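Local coordinates for tRNA(Phe) 7-((3-amino-3-carboxypropyl)-4-demethylwyosine(37)-N(4))-methyltransferase 1 (Pyrococcus horikoshii, PDB 2IT2), which probably methylates, with S-adenosyl-L-methionine as methyl donor, the N-4 position of a wyosine precursor at position 37 of tRNA(Phe), at residues K120-F130 and K187-L198; V31-L39 and T50-I58. All blocks are in the same frame, centred on the assembly; numbering follows the deposited sequence.

Contact 1: K120-F130 and K187-L198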
# COMPACT_ATOMS: atom_id res chain seq x y z
N LYS B 120 -7.01 0.35 18.60
CA LYS B 120 -7.81 -0.85 18.80
C LYS B 120 -8.39 -1.32 17.47
O LYS B 120 -8.40 -2.51 17.19
CB LYS B 120 -8.96 -0.57 19.76
CG LYS B 120 -8.54 -0.48 21.20
CD LYS B 120 -9.72 -0.12 22.07
CE LYS B 120 -10.87 -1.11 21.92
NZ LYS B 120 -10.48 -2.51 22.26
N LEU B 121 -8.87 -0.38 16.65
CA LEU B 121 -9.46 -0.73 15.36
C LEU B 121 -8.41 -1.26 14.38
O LEU B 121 -8.66 -2.21 13.65
CB LEU B 121 -10.16 0.49 14.75
CG LEU B 121 -10.68 0.37 13.30
CD1 LEU B 121 -11.67 -0.77 13.18
CD2 LEU B 121 -11.35 1.68 12.86
N VAL B 122 -7.24 -0.64 14.38
CA VAL B 122 -6.18 -1.07 13.48
C VAL B 122 -5.82 -2.51 13.79
O VAL B 122 -5.70 -3.36 12.90
CB VAL B 122 -4.93 -0.19 13.61
CG1 VAL B 122 -3.74 -0.87 12.93
CG2 VAL B 122 -5.21 1.16 12.98
N ASN B 123 -5.64 -2.80 15.08
CA ASN B 123 -5.29 -4.15 15.47
C ASN B 123 -6.35 -5.18 15.09
O ASN B 123 -6.02 -6.30 14.70
CB ASN B 123 -5.03 -4.20 16.97
CG ASN B 123 -3.78 -3.44 17.37
OD1 ASN B 123 -3.59 -3.13 18.54
ND2 ASN B 123 -2.90 -3.16 16.40
N LEU B 124 -7.63 -4.81 15.22
CA LEU B 124 -8.74 -5.69 14.87
C LEU B 124 -8.76 -5.93 13.36
O LEU B 124 -8.94 -7.06 12.91
CB LEU B 124 -10.09 -5.09 15.31
CG LEU B 124 -11.34 -5.86 14.84
CD1 LEU B 124 -11.36 -7.24 15.47
CD2 LEU B 124 -12.60 -5.09 15.21
N ALA B 125 -8.57 -4.86 12.59
CA ALA B 125 -8.58 -4.99 11.14
C ALA B 125 -7.46 -5.92 10.68
O ALA B 125 -7.69 -6.82 9.86
CB ALA B 125 -8.44 -3.62 10.50
N VAL B 126 -6.26 -5.72 11.22
CA VAL B 126 -5.14 -6.58 10.84
C VAL B 126 -5.45 -8.04 11.12
O VAL B 126 -5.10 -8.93 10.34
CB VAL B 126 -3.86 -6.18 11.61
CG1 VAL B 126 -2.76 -7.22 11.38
CG2 VAL B 126 -3.39 -4.81 11.15
N SER B 127 -6.12 -8.30 12.24
CA SER B 127 -6.49 -9.66 12.62
C SER B 127 -7.51 -10.27 11.66
O SER B 127 -7.62 -11.50 11.58
CB SER B 127 -7.07 -9.68 14.04
OG SER B 127 -8.43 -9.28 14.05
N CYS B 128 -8.25 -9.43 10.95
CA CYS B 128 -9.25 -9.91 10.00
C CYS B 128 -8.71 -10.09 8.59
O CYS B 128 -9.45 -10.45 7.67
CB CYS B 128 -10.46 -8.97 9.97
SG CYS B 128 -11.42 -9.01 11.51
N GLY B 129 -7.42 -9.84 8.42
CA GLY B 129 -6.81 -10.01 7.11
C GLY B 129 -6.45 -8.73 6.37
O GLY B 129 -6.07 -8.79 5.21
N PHE B 130 -6.55 -7.59 7.04
CA PHE B 130 -6.22 -6.33 6.39
C PHE B 130 -4.89 -5.86 6.98
O PHE B 130 -4.83 -4.96 7.82
CB PHE B 130 -7.35 -5.30 6.61
CG PHE B 130 -8.66 -5.68 5.95
CD1 PHE B 130 -8.89 -5.39 4.60
CD2 PHE B 130 -9.67 -6.30 6.67
CE1 PHE B 130 -10.12 -5.72 3.99
CE2 PHE B 130 -10.89 -6.63 6.08
CZ PHE B 130 -11.12 -6.34 4.74
N LYS B 187 -12.93 -11.28 3.64
CA LYS B 187 -12.34 -10.47 4.70
C LYS B 187 -13.27 -9.36 5.16
O LYS B 187 -13.31 -9.02 6.35
CB LYS B 187 -11.00 -9.89 4.22
CG LYS B 187 -9.92 -10.94 4.04
CD LYS B 187 -8.61 -10.34 3.60
CE LYS B 187 -7.53 -11.41 3.55
NZ LYS B 187 -6.24 -10.84 3.13
N LEU B 188 -14.03 -8.77 4.24
CA LEU B 188 -14.95 -7.71 4.63
C LEU B 188 -16.05 -8.27 5.52
O LEU B 188 -16.44 -7.65 6.51
CB LEU B 188 -15.54 -7.02 3.40
CG LEU B 188 -14.57 -6.14 2.59
CD1 LEU B 188 -15.16 -5.85 1.21
CD2 LEU B 188 -14.29 -4.85 3.35
N LYS B 189 -16.55 -9.46 5.18
CA LYS B 189 -17.60 -10.08 5.98
C LYS B 189 -17.04 -10.47 7.35
O LYS B 189 -17.73 -10.33 8.36
CB LYS B 189 -18.16 -11.32 5.27
CG LYS B 189 -18.99 -10.99 4.05
CD LYS B 189 -19.61 -12.24 3.47
CE LYS B 189 -20.50 -11.90 2.30
NZ LYS B 189 -19.73 -11.33 1.17
N ARG B 190 -15.79 -10.93 7.39
CA ARG B 190 -15.17 -11.30 8.66
C ARG B 190 -15.07 -10.07 9.57
O ARG B 190 -15.41 -10.13 10.76
CB ARG B 190 -13.77 -11.88 8.44
CG ARG B 190 -13.77 -13.33 8.00
CD ARG B 190 -12.37 -13.75 7.56
NE ARG B 190 -11.34 -13.49 8.55
CZ ARG B 190 -10.03 -13.60 8.31
NH1 ARG B 190 -9.61 -13.96 7.11
NH2 ARG B 190 -9.15 -13.35 9.27
N LEU B 191 -14.61 -8.95 9.02
CA LEU B 191 -14.49 -7.71 9.77
C LEU B 191 -15.85 -7.25 10.32
O LEU B 191 -15.95 -6.83 11.48
CB LEU B 191 -13.91 -6.61 8.87
CG LEU B 191 -13.72 -5.22 9.49
CD1 LEU B 191 -12.83 -5.31 10.74
CD2 LEU B 191 -13.11 -4.26 8.47
N GLU B 192 -16.88 -7.33 9.49
CA GLU B 192 -18.23 -6.92 9.89
C GLU B 192 -18.69 -7.73 11.09
O GLU B 192 -19.31 -7.19 12.00
CB GLU B 192 -19.23 -7.12 8.74
CG GLU B 192 -20.63 -6.58 9.04
CD GLU B 192 -21.60 -6.79 7.89
OE1 GLU B 192 -21.20 -6.52 6.73
OE2 GLU B 192 -22.74 -7.23 8.12
N SER B 193 -18.40 -9.02 11.08
CA SER B 193 -18.80 -9.88 12.18
C SER B 193 -18.01 -9.64 13.48
O SER B 193 -18.51 -9.91 14.57
CB SER B 193 -18.65 -11.35 11.78
OG SER B 193 -17.29 -11.74 11.76
N LYS B 194 -16.79 -9.12 13.37
CA LYS B 194 -15.95 -8.90 14.55
C LYS B 194 -15.92 -7.50 15.15
O LYS B 194 -15.50 -7.33 16.30
CB LYS B 194 -14.51 -9.34 14.25
CG LYS B 194 -14.37 -10.81 13.89
CD LYS B 194 -14.96 -11.70 14.99
CE LYS B 194 -14.81 -13.17 14.66
NZ LYS B 194 -15.49 -14.04 15.66
N ILE B 195 -16.35 -6.49 14.40
CA ILE B 195 -16.31 -5.13 14.92
C ILE B 195 -17.12 -4.95 16.20
O ILE B 195 -16.90 -3.99 16.94
CB ILE B 195 -16.80 -4.09 13.86
CG1 ILE B 195 -18.11 -4.54 13.22
CG2 ILE B 195 -15.73 -3.90 12.80
CD1 ILE B 195 -19.27 -4.62 14.19
N ASN B 196 -18.04 -5.87 16.45
CA ASN B 196 -18.88 -5.82 17.65
C ASN B 196 -18.01 -5.81 18.90
O ASN B 196 -18.42 -5.31 19.95
CB ASN B 196 -19.82 -7.03 17.70
CG ASN B 196 -20.74 -7.11 16.49
OD1 ASN B 196 -21.96 -6.98 16.61
ND2 ASN B 196 -20.15 -7.33 15.32
N ALA B 197 -16.81 -6.36 18.78
CA ALA B 197 -15.88 -6.43 19.90
C ALA B 197 -15.39 -5.06 20.35
O ALA B 197 -14.96 -4.89 21.49
CB ALA B 197 -14.69 -7.31 19.54
N LEU B 198 -15.44 -4.08 19.45
CA LEU B 198 -14.99 -2.73 19.75
C LEU B 198 -15.75 -2.12 20.93
O LEU B 198 -15.35 -1.09 21.47
CB LEU B 198 -15.14 -1.84 18.52
CG LEU B 198 -14.34 -2.24 17.28
CD1 LEU B 198 -14.69 -1.31 16.12
CD2 LEU B 198 -12.86 -2.18 17.58

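Contact 2: V31-L39 and T50-I58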
# COMPACT_ATOMS: atom_id res chain seq x y z
N VAL B 31 -22.84 4.15 -3.16
CA VAL B 31 -22.00 3.30 -2.31
C VAL B 31 -21.97 1.85 -2.81
O VAL B 31 -23.00 1.32 -3.21
CB VAL B 31 -22.51 3.31 -0.86
CG1 VAL B 31 -21.57 2.51 0.04
CG2 VAL B 31 -22.62 4.75 -0.37
N ASP B 32 -20.79 1.24 -2.81
CA ASP B 32 -20.68 -0.16 -3.24
C ASP B 32 -21.56 -0.97 -2.29
O ASP B 32 -21.25 -1.11 -1.11
CB ASP B 32 -19.22 -0.63 -3.15
CG ASP B 32 -18.29 0.18 -4.04
OD1 ASP B 32 -18.63 0.38 -5.22
OD2 ASP B 32 -17.22 0.62 -3.56
N GLU B 33 -22.66 -1.50 -2.81
CA GLU B 33 -23.61 -2.26 -1.99
C GLU B 33 -23.01 -3.38 -1.15
O GLU B 33 -23.52 -3.68 -0.07
CB GLU B 33 -24.71 -2.86 -2.87
CG GLU B 33 -24.19 -3.76 -3.97
CD GLU B 33 -24.09 -3.04 -5.29
OE1 GLU B 33 -23.49 -1.95 -5.33
OE2 GLU B 33 -24.62 -3.55 -6.30
N ASP B 34 -21.94 -3.99 -1.64
CA ASP B 34 -21.26 -5.07 -0.93
C ASP B 34 -20.92 -4.73 0.51
O ASP B 34 -21.06 -5.57 1.40
CB ASP B 34 -19.98 -5.44 -1.67
CG ASP B 34 -19.35 -6.73 -1.16
OD1 ASP B 34 -19.03 -6.82 0.05
OD2 ASP B 34 -19.17 -7.66 -1.97
N ILE B 35 -20.46 -3.51 0.75
CA ILE B 35 -20.05 -3.09 2.09
C ILE B 35 -21.01 -2.18 2.82
O ILE B 35 -20.66 -1.63 3.87
CB ILE B 35 -18.68 -2.41 2.06
CG1 ILE B 35 -18.72 -1.17 1.16
CG2 ILE B 35 -17.63 -3.41 1.62
CD1 ILE B 35 -17.42 -0.39 1.12
N ILE B 36 -22.21 -2.00 2.30
CA ILE B 36 -23.16 -1.14 2.99
C ILE B 36 -23.41 -1.65 4.41
O ILE B 36 -23.42 -0.87 5.36
CB ILE B 36 -24.48 -1.04 2.19
CG1 ILE B 36 -24.22 -0.22 0.93
CG2 ILE B 36 -25.58 -0.39 3.02
CD1 ILE B 36 -25.43 -0.05 0.05
N PRO B 37 -23.61 -2.97 4.59
CA PRO B 37 -23.84 -3.47 5.95
C PRO B 37 -22.68 -3.15 6.90
O PRO B 37 -22.90 -2.78 8.05
CB PRO B 37 -24.00 -4.97 5.73
CG PRO B 37 -24.63 -5.04 4.37
CD PRO B 37 -23.83 -4.04 3.59
N LEU B 38 -21.46 -3.30 6.40
CA LEU B 38 -20.26 -3.03 7.19
C LEU B 38 -20.18 -1.55 7.57
O LEU B 38 -19.85 -1.22 8.71
CB LEU B 38 -19.00 -3.43 6.41
CG LEU B 38 -17.63 -3.06 7.00
CD1 LEU B 38 -17.44 -3.69 8.37
CD2 LEU B 38 -16.56 -3.53 6.03
N LEU B 39 -20.48 -0.67 6.62
CA LEU B 39 -20.42 0.76 6.92
C LEU B 39 -21.47 1.12 7.96
O LEU B 39 -21.19 1.90 8.88
CB LEU B 39 -20.66 1.61 5.66
CG LEU B 39 -19.63 1.43 4.55
CD1 LEU B 39 -20.04 2.29 3.38
CD2 LEU B 39 -18.24 1.80 5.02
N THR B 50 -17.59 6.52 9.44
CA THR B 50 -16.93 6.21 8.18
C THR B 50 -16.95 7.38 7.21
O THR B 50 -17.85 8.23 7.24
CB THR B 50 -17.57 5.00 7.47
OG1 THR B 50 -18.93 5.30 7.11
CG2 THR B 50 -17.56 3.77 8.37
N THR B 51 -15.92 7.44 6.38
CA THR B 51 -15.82 8.48 5.36
C THR B 51 -15.65 7.69 4.05
O THR B 51 -15.73 6.47 4.07
CB THR B 51 -14.61 9.43 5.62
OG1 THR B 51 -13.39 8.69 5.59
CG2 THR B 51 -14.74 10.10 7.00
N SER B 52 -15.45 8.36 2.93
CA SER B 52 -15.32 7.66 1.64
C SER B 52 -14.60 6.30 1.68
O SER B 52 -13.46 6.22 2.13
CB SER B 52 -14.62 8.57 0.63
OG SER B 52 -13.38 9.03 1.14
N SER B 53 -15.26 5.24 1.19
CA SER B 53 -14.70 3.88 1.17
C SER B 53 -15.10 3.09 -0.11
O SER B 53 -15.93 3.55 -0.88
CB SER B 53 -15.16 3.10 2.41
OG SER B 53 -14.82 3.81 3.60
N CYS B 54 -14.50 1.91 -0.30
CA CYS B 54 -14.79 1.05 -1.47
C CYS B 54 -14.55 -0.44 -1.16
O CYS B 54 -13.75 -0.76 -0.29
CB CYS B 54 -13.94 1.50 -2.66
SG CYS B 54 -12.17 1.58 -2.36
N SER B 55 -15.23 -1.34 -1.88
CA SER B 55 -15.13 -2.79 -1.62
C SER B 55 -14.21 -3.66 -2.49
O SER B 55 -14.35 -4.89 -2.49
CB SER B 55 -16.53 -3.43 -1.66
OG SER B 55 -17.08 -3.38 -2.97
N GLY B 56 -13.28 -3.03 -3.20
CA GLY B 56 -12.36 -3.79 -4.04
C GLY B 56 -12.69 -3.61 -5.51
O GLY B 56 -13.85 -3.42 -5.86
N ARG B 57 -11.70 -3.67 -6.38
CA ARG B 57 -12.00 -3.49 -7.79
C ARG B 57 -11.08 -4.18 -8.77
O ARG B 57 -9.89 -4.34 -8.53
CB ARG B 57 -12.02 -1.99 -8.11
CG ARG B 57 -10.66 -1.34 -8.12
CD ARG B 57 -10.73 0.06 -8.74
NE ARG B 57 -9.42 0.67 -8.95
CZ ARG B 57 -8.58 1.00 -7.98
NH1 ARG B 57 -8.90 0.79 -6.71
NH2 ARG B 57 -7.41 1.55 -8.27
N ILE B 58 -11.67 -4.60 -9.89
CA ILE B 58 -10.92 -5.20 -10.98
C ILE B 58 -11.12 -4.18 -12.09
O ILE B 58 -12.22 -3.67 -12.28
CB ILE B 58 -11.50 -6.57 -11.42
CG1 ILE B 58 -11.35 -7.58 -10.27
CG2 ILE B 58 -10.78 -7.08 -12.68
CD1 ILE B 58 -12.10 -8.88 -10.48
O HOH W 1 -14.99 -0.52 -5.94
O HOH W 2 -18.35 2.75 -2.11

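Contact 1: K120-F130 and K187-L198
Leu124 swings CG away from its own backbone N (chi1 173°) and sends both methyls to the end of helix 167-194 and the turn after it, while Lys187, extended from CG onward, runs along the turn at Gly129. They work at two ends of a helix-helix packing in which 120-127 crosses 187-194 at 135° and finishes in a Schellman motif. Leu124 CD2 rests on Ile195 CA at 3.7 Å and against Leu198 CD2, and CD1 meets Lys194 CB, the two side chains crossing at about a right angle. One turn on, Cys128 SG lies 3.8 Å from Leu191 CA, where the backbones come nearest. Phe130 turns its ring edge to the carbonyl of Lys187, CE2 to O 3.4 Å, and its CZ touches Leu188 CD2. The Arg190 guanidinium lays one face over Cys128 O, which stands 3.2 Å above its centre. Gly129 has positive phi, and a side chain there would run into Lys187 CE. Its carbonyl also accepts from Ser149 OG, and Lys187 NZ donates to Gly129 O at 2.9 Å, in the carbonyl plane and on a lone pair.

Contact 2: V31-L39 and T50-I58
Ile35 and Ser55 form the tight part of this contact: Ile35 CG2 presses on Ser55 CB at 3.5 Å, closer than carbons usually pack. Ile35 holds CG1 between its backbone N and carbonyl carbon (chi1 60°), and from there CD1 extends over the peptide that joins Cys54 to Ser55, 3.7 Å from Cys54 C. Farther along, Leu39 CD2 meets Thr50 CG2 at 3.9 Å, the two side chains crossing at about a right angle; Thr50 OG1 is hydrogen-bonded to Asn43 ND2. The Asp32 side is polar and wet, held by a long hydrogen bond and waters instead of apolar packing. Its OD2 accepts from Ser55 N at 3.3 Å, 40° out of the carboxylate plane. One water bridges Asp32 N to Ser53 O at 2.8 Å from the latter and gives OD2 a weak bond, while a second joins OD2, again weakly, to Gly56 O. With an alanine here in place of Asp32 the carboxylate is gone, and Ser55 N and both waters would probably lose an acceptor they share. Asp34, next to Ser55 OG through its CB, turns its carboxylate to a salt bridge with Lys185. The whole is the N-terminal approach and first turn of helix 36-43, with Ile35 at its N-cap position and a water-bridged aspartate before it, laid against the strand that turns a corner at Ser52: one edge of helix-on-sheet packing.

In the fold
From the N terminus, helix 11-27 leads into 31-39, and contact 2 closes a short loop of ten residues when the strand 48-63 comes back alongside that segment. Strands 73-78 and 98-112 follow before helix 115-127 opens contact 1, whose 56-residue loop holds the remaining strands, 134-138 to 162-163, and most of helix 167-194. The two contacts therefore follow in series, neither nested nor crossed. In space they join through one helix: Leu188 of contact 1 packs on Ile35 and Leu38 of contact 2, and Glu192 lies against Pro37. Helix 167-194 thus ties helix 115-127 to helix 36-43, with strand 48-63 touching both contacts.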